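Local atomic coordinates of acyl-coa oxidase (Arabidopsis thaliana, PDB entry 1W07), a protein that oxidises long- and medium-chain acyl-CoAs to 2-trans-enoyl-CoAs with FAD and molecular oxygen, releasing hydrogen peroxide in peroxisomal beta-oxidation. Residues 467-471 with 575-581; 487-491 with 525-529. The protein carries 1 engineered substitution. All blocks are in the same frame, centred on the assembly; numbering follows the deposited sequence.

Contact 1: residues 467-471 with 575-581; sequences CRSGV and NCITPKQ
Cys467 and Cys576 are joined by a disulfide, SG to SG 2.0 Å, with a torsion of -102° about the S-S bond. The two sulfurs leave their backbones differently. SG of Cys467 stands between its own N and carbonyl carbon (chi1 57°), while SG of Cys576 lies opposite its backbone N. Beside the bridge, Ser469 N donates to Cys576 O at 2.7 Å, in the carbonyl plane. CA of Cys576 also makes a CA-H...O contact with Cys467 O.

Further along, the amide of Gln581 reaches across. Its NE2 donates to Ser469 O at 2.7 Å, from above that carbonyl's plane, and to Val471 O at 3.0 Å, on a lone pair. Both acceptors lie close to the amide plane. CB and CG of Gln581 pack against Val471. OE1 accepts from Thr578 N at 3.0 Å, so bonds at both ends fix the rotation of the amide.

Outside the segments, Val482 of helix 480-503 touches Ser469 and Val471, and Trp477 NE1 bonds Gln581 O. The whole is a disulfide-linked pair of loops, one of them leading into helix 579-596, in the helical C-terminal region of an acyl-CoA oxidase.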
loop_
_atom_site.group_PDB
_atom_site.type_symbol
_atom_site.label_atom_id
_atom_site.label_comp_id
_atom_site.label_asym_id
_atom_site.label_seq_id
_atom_site.Cartn_x
_atom_site.Cartn_y
_atom_site.Cartn_z
ATOM N N CYS B 467 -27.547 14.493 -22.197
ATOM C CA CYS B 467 -26.792 14.236 -23.418
ATOM C C CYS B 467 -26.746 12.797 -23.885
ATOM O O CYS B 467 -27.234 11.883 -23.225
ATOM C CB CYS B 467 -25.346 14.746 -23.322
ATOM S SG CYS B 467 -24.215 14.179 -21.997
ATOM N N ARG B 468 -26.159 12.625 -25.060
ATOM C CA ARG B 468 -26.010 11.325 -25.677
ATOM C C ARG B 468 -24.803 11.403 -26.588
ATOM O O ARG B 468 -24.901 11.870 -27.721
ATOM C CB ARG B 468 -27.252 10.962 -26.496
ATOM C CG ARG B 468 -28.444 10.510 -25.667
ATOM C CD ARG B 468 -29.469 9.792 -26.537
ATOM N NE ARG B 468 -30.551 9.218 -25.745
ATOM C CZ ARG B 468 -31.497 8.426 -26.244
ATOM N NH1 ARG B 468 -31.494 8.116 -27.538
ATOM N NH2 ARG B 468 -32.447 7.941 -25.454
ATOM N N SER B 469 -23.662 10.959 -26.076
ATOM C CA SER B 469 -22.421 10.962 -26.834
ATOM C C SER B 469 -22.652 10.427 -28.247
ATOM O O SER B 469 -23.407 9.472 -28.444
ATOM C CB SER B 469 -21.381 10.105 -26.109
ATOM O OG SER B 469 -20.110 10.235 -26.708
ATOM N N GLY B 470 -22.004 11.048 -29.228
ATOM C CA GLY B 470 -22.160 10.616 -30.605
ATOM C C GLY B 470 -21.191 9.521 -30.997
ATOM O O GLY B 470 -21.144 9.110 -32.157
ATOM N N VAL B 471 -20.420 9.046 -30.024
ATOM C CA VAL B 471 -19.436 7.997 -30.264
ATOM C C VAL B 471 -20.020 6.832 -31.058
ATOM O O VAL B 471 -21.020 6.232 -30.661
ATOM C CB VAL B 471 -18.871 7.456 -28.935
ATOM C CG1 VAL B 471 -18.008 6.244 -29.195
ATOM C CG2 VAL B 471 -18.055 8.544 -28.237
ATOM N N ASN B 575 -26.704 7.955 -18.979
ATOM C CA ASN B 575 -27.431 7.635 -20.205
ATOM C C ASN B 575 -26.876 8.437 -21.376
ATOM O O ASN B 575 -27.423 8.418 -22.478
ATOM C CB ASN B 575 -28.930 7.907 -20.040
ATOM C CG ASN B 575 -29.553 7.078 -18.931
ATOM O OD1 ASN B 575 -29.412 5.852 -18.903
ATOM N ND2 ASN B 575 -30.248 7.740 -18.012
ATOM N N CYS B 576 -25.780 9.143 -21.130
ATOM C CA CYS B 576 -25.118 9.942 -22.156
ATOM C C CYS B 576 -24.063 9.039 -22.810
ATOM O O CYS B 576 -23.520 9.354 -23.866
ATOM C CB CYS B 576 -24.492 11.175 -21.494
ATOM S SG CYS B 576 -23.517 12.331 -22.515
ATOM N N ILE B 577 -23.801 7.903 -22.167
ATOM C CA ILE B 577 -22.849 6.902 -22.651
ATOM C C ILE B 577 -23.528 5.540 -22.580
ATOM O O ILE B 577 -24.108 5.189 -21.559
ATOM C CB ILE B 577 -21.573 6.854 -21.777
ATOM C CG1 ILE B 577 -20.772 8.139 -21.956
ATOM C CG2 ILE B 577 -20.714 5.654 -22.159
ATOM C CD1 ILE B 577 -19.545 8.212 -21.085
ATOM N N THR B 578 -23.453 4.777 -23.666
ATOM C CA THR B 578 -24.070 3.457 -23.711
ATOM C C THR B 578 -23.008 2.366 -23.527
ATOM O O THR B 578 -21.810 2.619 -23.682
ATOM C CB THR B 578 -24.793 3.237 -25.061
ATOM O OG1 THR B 578 -25.711 2.144 -24.951
ATOM C CG2 THR B 578 -23.796 2.917 -26.148
ATOM N N PRO B 579 -23.429 1.146 -23.169
ATOM C CA PRO B 579 -22.460 0.066 -22.979
ATOM C C PRO B 579 -21.589 -0.162 -24.212
ATOM O O PRO B 579 -20.416 -0.504 -24.097
ATOM C CB PRO B 579 -23.345 -1.130 -22.665
ATOM C CG PRO B 579 -24.447 -0.507 -21.885
ATOM C CD PRO B 579 -24.758 0.748 -22.672
ATOM N N LYS B 580 -22.166 0.028 -25.389
ATOM C CA LYS B 580 -21.433 -0.168 -26.632
ATOM C C LYS B 580 -20.350 0.891 -26.796
ATOM O O LYS B 580 -19.236 0.595 -27.222
ATOM C CB LYS B 580 -22.393 -0.118 -27.825
ATOM C CG LYS B 580 -21.726 -0.433 -29.150
ATOM C CD LYS B 580 -22.658 -0.148 -30.324
ATOM C CE LYS B 580 -21.887 -0.144 -31.641
ATOM N NZ LYS B 580 -22.681 0.448 -32.761
ATOM N N GLN B 581 -20.676 2.132 -26.457
ATOM C CA GLN B 581 -19.697 3.197 -26.578
ATOM C C GLN B 581 -18.618 3.002 -25.515
ATOM O O GLN B 581 -17.476 3.436 -25.689
ATOM C CB GLN B 581 -20.363 4.563 -26.399
ATOM C CG GLN B 581 -21.464 4.854 -27.418
ATOM C CD GLN B 581 -22.209 6.145 -27.115
ATOM O OE1 GLN B 581 -22.584 6.404 -25.970
ATOM N NE2 GLN B 581 -22.445 6.950 -28.144
#

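Contact 2: residues 487-491 with 525-529; sequences FEARA and AHCQL
This contact is an antiparallel helix pair within the helical C-terminal region of the acyl-CoA oxidase fold. Helices 480-503 and 516-538 run here at 163° to each other, with the axes of the short segments 8.9 Å apart. Small residues face each other at one end, where CB of Ala491 meets CB of Ala525 at 4.2 Å. At the other end Leu529 reaches over to the first helix. Its CD1 touches CB of Phe487 and CG of Glu488, the latter at 3.5 Å, and CD2 also lies against Glu488.

The polar part belongs to Arg490. Its chain bends at chi2 (-111°), and the guanidinium comes to lie over Ala525, with its edge toward Gln528. CB of Ala525 sits over the centre of one face, 3.3 Å above the plane. At the edge, NH1 and NH2 both donate to the single atom OE1 of Gln528, from 2.8 and 3.0 Å. The guanidinium and amide planes are turned 34° apart. NH2 also forms a salt bridge with Asp570, which probably balances the buried charge. Were Arg490 an alanine, Gln528 OE1 would probably lose both donors of this pair and the carboxylate of Asp570 its salt bridge to this residue.

Around the pair, Phe571 meets the Phe487 ring edge-to-face, and Leu563 of helix 548-566 touches both Phe487 and Gln528. Between the helices lies one water, which donates to Phe487 O and Ala525 O and accepts from Arg490 NH1.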
loop_
_atom_site.group_PDB
_atom_site.type_symbol
_atom_site.label_atom_id
_atom_site.label_comp_id
_atom_site.label_asym_id
_atom_site.label_seq_id
_atom_site.Cartn_x
_atom_site.Cartn_y
_atom_site.Cartn_z
ATOM N N PHE B 487 -17.008 13.529 -19.074
ATOM C CA PHE B 487 -16.598 13.780 -17.685
ATOM C C PHE B 487 -17.400 14.888 -16.995
ATOM O O PHE B 487 -17.675 14.801 -15.800
ATOM C CB PHE B 487 -15.104 14.115 -17.608
ATOM C CG PHE B 487 -14.209 12.903 -17.573
ATOM C CD1 PHE B 487 -14.025 12.117 -18.706
ATOM C CD2 PHE B 487 -13.570 12.535 -16.392
ATOM C CE1 PHE B 487 -13.224 10.981 -18.663
ATOM C CE2 PHE B 487 -12.765 11.405 -16.336
ATOM C CZ PHE B 487 -12.593 10.624 -17.477
ATOM N N GLU B 488 -17.763 15.932 -17.735
ATOM C CA GLU B 488 -18.540 17.027 -17.151
ATOM C C GLU B 488 -19.931 16.518 -16.794
ATOM O O GLU B 488 -20.428 16.764 -15.700
ATOM C CB GLU B 488 -18.644 18.212 -18.122
ATOM C CG GLU B 488 -17.313 18.863 -18.474
ATOM C CD GLU B 488 -17.473 20.046 -19.408
ATOM O OE1 GLU B 488 -18.427 20.037 -20.210
ATOM O OE2 GLU B 488 -16.637 20.972 -19.360
ATOM N N ALA B 489 -20.549 15.794 -17.717
ATOM C CA ALA B 489 -21.875 15.235 -17.478
ATOM C C ALA B 489 -21.871 14.279 -16.287
ATOM O O ALA B 489 -22.735 14.343 -15.414
ATOM C CB ALA B 489 -22.360 14.502 -18.719
ATOM N N ARG B 490 -20.893 13.385 -16.254
ATOM C CA ARG B 490 -20.780 12.422 -15.171
ATOM C C ARG B 490 -20.648 13.099 -13.802
ATOM O O ARG B 490 -21.300 12.699 -12.835
ATOM C CB ARG B 490 -19.587 11.497 -15.442
ATOM C CG ARG B 490 -19.187 10.621 -14.276
ATOM C CD ARG B 490 -17.836 11.054 -13.732
ATOM N NE ARG B 490 -17.334 10.146 -12.691
ATOM C CZ ARG B 490 -16.047 10.048 -12.366
ATOM N NH1 ARG B 490 -15.144 10.789 -13.005
ATOM N NH2 ARG B 490 -15.661 9.214 -11.418
ATOM N N ALA B 491 -19.818 14.133 -13.728
ATOM C CA ALA B 491 -19.609 14.869 -12.483
ATOM C C ALA B 491 -20.854 15.662 -12.088
ATOM O O ALA B 491 -21.315 15.588 -10.949
ATOM C CB ALA B 491 -18.429 15.812 -12.629
ATOM N N ALA B 525 -15.177 12.880 -8.654
ATOM C CA ALA B 525 -15.476 12.979 -10.093
ATOM C C ALA B 525 -15.198 14.398 -10.586
ATOM O O ALA B 525 -14.690 14.587 -11.684
ATOM C CB ALA B 525 -16.951 12.590 -10.382
ATOM N N HIS B 526 -15.522 15.395 -9.769
ATOM C CA HIS B 526 -15.270 16.783 -10.131
ATOM C C HIS B 526 -13.768 17.025 -10.274
ATOM O O HIS B 526 -13.311 17.585 -11.264
ATOM C CB HIS B 526 -15.834 17.714 -9.066
ATOM C CG HIS B 526 -15.521 19.158 -9.308
ATOM N ND1 HIS B 526 -16.094 19.886 -10.329
ATOM C CD2 HIS B 526 -14.707 20.014 -8.648
ATOM C CE1 HIS B 526 -15.646 21.126 -10.286
ATOM N NE2 HIS B 526 -14.805 21.231 -9.274
ATOM N N CYS B 527 -12.991 16.591 -9.286
ATOM C CA CYS B 527 -11.534 16.749 -9.329
ATOM C C CYS B 527 -10.904 16.040 -10.523
ATOM O O CYS B 527 -9.930 16.545 -11.093
ATOM C CB CYS B 527 -10.899 16.217 -8.052
ATOM S SG CYS B 527 -11.398 17.136 -6.609
ATOM N N GLN B 528 -11.435 14.873 -10.897
ATOM C CA GLN B 528 -10.889 14.131 -12.036
ATOM C C GLN B 528 -11.148 14.903 -13.322
ATOM O O GLN B 528 -10.291 14.955 -14.207
ATOM C CB GLN B 528 -11.503 12.723 -12.115
ATOM C CG GLN B 528 -11.074 11.815 -10.956
ATOM C CD GLN B 528 -11.806 10.481 -10.921
ATOM O OE1 GLN B 528 -12.939 10.362 -11.393
ATOM N NE2 GLN B 528 -11.179 9.482 -10.310
ATOM N N LEU B 529 -12.334 15.494 -13.425
ATOM C CA LEU B 529 -12.683 16.295 -14.600
ATOM C C LEU B 529 -11.645 17.410 -14.738
ATOM O O LEU B 529 -11.153 17.671 -15.828
ATOM C CB LEU B 529 -14.070 16.909 -14.427
ATOM C CG LEU B 529 -14.437 18.067 -15.361
ATOM C CD1 LEU B 529 -14.457 17.618 -16.825
ATOM C CD2 LEU B 529 -15.796 18.605 -14.942
HETATM O O HOH W 1 -15.837 13.449 -14.120
#

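Contact 1 and contact 2 have centres 16 Å apart, on the same side of the chain's centre. Contact 2 lies nearer that centre. Along the chain it is nested: 487-491 and 525-529 both fall in the mostly helical span between 467-471 and 575-581. The disulfide closes a covalent loop of chain that contains both helices of contact 2. Helix 480-503 connects the two contacts. It carries 487-491 and also touches the loop of contact 1, where SG of Cys467 packs on CB of Ala489 at 3.8 Å. Helix 568-572 is a second link, since Phe571 touches both Phe487 and Ile577. Both lie away from the FAD site: contact 1 is a covalent tie between loops and contact 2 is helix packing.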